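PDB 5K04: N-terminal acetyltransferase B complex subunit MDM20, which probably serves as the non-catalytic auxiliary subunit of the NatB complex, which transfers acetyl groups from acetyl-CoA to protein N-termini. Local coordinates for residues 607-612 with 647-652. Sequence-based numbering, arbitrary orientation.
Sequences SVFDNL and DKLKIL
Phe609 and Leu652 lie at the heart of an apolar contact between the N-terminal turn of helix 608-625 and the 3-10 turn that follows the short helix 646-649; the centre of the contact lies about 30 Å from the centre of the chain. The main evidence is a CH-pi contact: Leu652 CB stands 3.5 Å from the Phe609 ring centroid and only 5° off the ring normal, so the methylene sits squarely over one face. With CG of Phe609 anti to the backbone N (chi1 177°), the ring extends alongside the Leu652 side chain, both pointing the same way. Leu649 meets this ring differently, bringing CD2 near the ring plane, 4.1 Å from Phe609 CE1 at its edge. The same methyl lies 4.0 Å from Leu612 CD2 and thus bridges residues about one helical turn apart. Ile651 places CG1 between its backbone N and carbonyl carbon (chi1 61°), and its terminal CD1 reaches the helix backbone at Phe609 CA, 4.0 Å away, and Val608 CG1, at 3.8 Å. Ser607 OG accepts a hydrogen bond from Asp610 N, 3.2 Å, the N-cap bond of helix 608-625. Burial is uneven: Phe609, Leu649 and Leu652 are buried, whereas Val608 and Ile651 remain exposed. Helix 661-682 continues the apolar layer through Leu662 and Leu669, and its Asn665 touches Phe609 and hydrogen-bonds Leu652 O. The succession of helices 608-625, 630-643 and 661-682, in a chain without strands, is consistent with the all-helical solenoid architecture of TPR-related auxiliary subunits.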
loop_
_atom_site.group_PDB
_atom_site.type_symbol
_atom_site.label_atom_id
_atom_site.label_comp_id
_atom_site.label_asym_id
_atom_site.label_seq_id
_atom_site.Cartn_x
_atom_site.Cartn_y
_atom_site.Cartn_z
ATOM N N SER A 607 23.211 13.830 -5.252
ATOM C CA SER A 607 23.705 14.991 -5.985
ATOM C C SER A 607 24.814 15.705 -5.208
ATOM O O SER A 607 24.967 15.543 -3.991
ATOM C CB SER A 607 22.574 15.981 -6.245
ATOM O OG SER A 607 22.156 16.600 -5.028
ATOM N N VAL A 608 25.582 16.529 -5.933
ATOM C CA VAL A 608 26.659 17.289 -5.297
ATOM C C VAL A 608 26.123 18.069 -4.108
ATOM O O VAL A 608 26.684 18.018 -3.005
ATOM C CB VAL A 608 27.349 18.222 -6.307
ATOM C CG1 VAL A 608 28.504 18.926 -5.653
ATOM C CG2 VAL A 608 27.842 17.445 -7.526
ATOM N N PHE A 609 24.997 18.764 -4.301
ATOM C CA PHE A 609 24.493 19.618 -3.234
ATOM C C PHE A 609 24.048 18.805 -2.029
ATOM O O PHE A 609 24.340 19.171 -0.883
ATOM C CB PHE A 609 23.345 20.502 -3.705
ATOM C CG PHE A 609 22.778 21.336 -2.596
ATOM C CD1 PHE A 609 23.556 22.330 -2.000
ATOM C CD2 PHE A 609 21.499 21.113 -2.112
ATOM C CE1 PHE A 609 23.064 23.093 -0.964
ATOM C CE2 PHE A 609 20.992 21.890 -1.067
ATOM C CZ PHE A 609 21.780 22.875 -0.495
ATOM N N ASP A 610 23.331 17.702 -2.265
ATOM C CA ASP A 610 22.877 16.873 -1.154
ATOM C C ASP A 610 24.050 16.262 -0.395
ATOM O O ASP A 610 23.982 16.130 0.828
ATOM C CB ASP A 610 21.918 15.788 -1.647
ATOM C CG ASP A 610 20.456 16.256 -1.651
ATOM O OD1 ASP A 610 20.134 17.245 -0.954
ATOM O OD2 ASP A 610 19.627 15.629 -2.348
ATOM N N ASN A 611 25.138 15.905 -1.088
ATOM C CA ASN A 611 26.325 15.424 -0.377
ATOM C C ASN A 611 26.897 16.508 0.537
ATOM O O ASN A 611 27.315 16.221 1.662
ATOM C CB ASN A 611 27.381 14.922 -1.372
ATOM C CG ASN A 611 27.218 13.419 -1.698
ATOM O OD1 ASN A 611 26.781 12.624 -0.854
ATOM N ND2 ASN A 611 27.559 13.038 -2.919
ATOM N N LEU A 612 26.898 17.770 0.080
ATOM C CA LEU A 612 27.362 18.863 0.927
ATOM C C LEU A 612 26.398 19.119 2.084
ATOM O O LEU A 612 26.825 19.299 3.229
ATOM C CB LEU A 612 27.534 20.123 0.085
ATOM C CG LEU A 612 27.791 21.452 0.800
ATOM C CD1 LEU A 612 29.176 21.465 1.411
ATOM C CD2 LEU A 612 27.626 22.610 -0.187
ATOM N N ASP A 647 28.148 31.862 -2.294
ATOM C CA ASP A 647 29.103 31.507 -3.340
ATOM C C ASP A 647 29.396 30.013 -3.363
ATOM O O ASP A 647 29.733 29.472 -4.417
ATOM C CB ASP A 647 30.391 32.305 -3.164
ATOM C CG ASP A 647 30.249 33.739 -3.646
ATOM O OD1 ASP A 647 29.399 33.981 -4.536
ATOM O OD2 ASP A 647 30.990 34.618 -3.145
ATOM N N LYS A 648 29.264 29.329 -2.222
ATOM C CA LYS A 648 29.401 27.875 -2.204
ATOM C C LYS A 648 28.067 27.168 -2.389
ATOM O O LYS A 648 28.010 26.101 -3.016
ATOM C CB LYS A 648 30.040 27.411 -0.891
ATOM C CG LYS A 648 31.477 27.880 -0.688
ATOM C CD LYS A 648 32.392 27.303 -1.753
ATOM C CE LYS A 648 33.831 27.730 -1.547
ATOM N NZ LYS A 648 34.722 26.987 -2.483
ATOM N N LEU A 649 26.992 27.734 -1.838
ATOM C CA LEU A 649 25.700 27.062 -1.824
ATOM C C LEU A 649 24.912 27.241 -3.118
ATOM O O LEU A 649 23.940 26.517 -3.315
ATOM C CB LEU A 649 24.876 27.560 -0.633
ATOM C CG LEU A 649 25.484 27.252 0.738
ATOM C CD1 LEU A 649 24.757 28.017 1.830
ATOM C CD2 LEU A 649 25.466 25.753 1.029
ATOM N N LYS A 650 25.315 28.184 -3.986
ATOM C CA LYS A 650 24.723 28.392 -5.311
ATOM C C LYS A 650 24.632 27.117 -6.134
ATOM O O LYS A 650 23.827 27.048 -7.068
ATOM C CB LYS A 650 25.551 29.380 -6.139
ATOM C CG LYS A 650 25.328 30.826 -5.872
ATOM C CD LYS A 650 26.196 31.679 -6.799
ATOM C CE LYS A 650 27.653 31.214 -6.797
ATOM N NZ LYS A 650 28.582 32.162 -7.520
ATOM N N ILE A 651 25.476 26.125 -5.851
ATOM C CA ILE A 651 25.431 24.875 -6.593
ATOM C C ILE A 651 24.126 24.143 -6.387
ATOM O O ILE A 651 23.859 23.158 -7.076
ATOM C CB ILE A 651 26.611 23.963 -6.208
ATOM C CG1 ILE A 651 26.568 23.605 -4.721
ATOM C CG2 ILE A 651 27.935 24.627 -6.544
ATOM C CD1 ILE A 651 27.248 22.291 -4.420
ATOM N N LEU A 652 23.316 24.575 -5.419
ATOM C CA LEU A 652 21.958 24.051 -5.307
ATOM C C LEU A 652 21.092 24.500 -6.479
ATOM O O LEU A 652 20.060 23.878 -6.755
ATOM C CB LEU A 652 21.328 24.486 -3.979
ATOM C CG LEU A 652 20.883 25.952 -3.831
ATOM C CD1 LEU A 652 19.459 26.218 -4.368
ATOM C CD2 LEU A 652 20.993 26.398 -2.378
#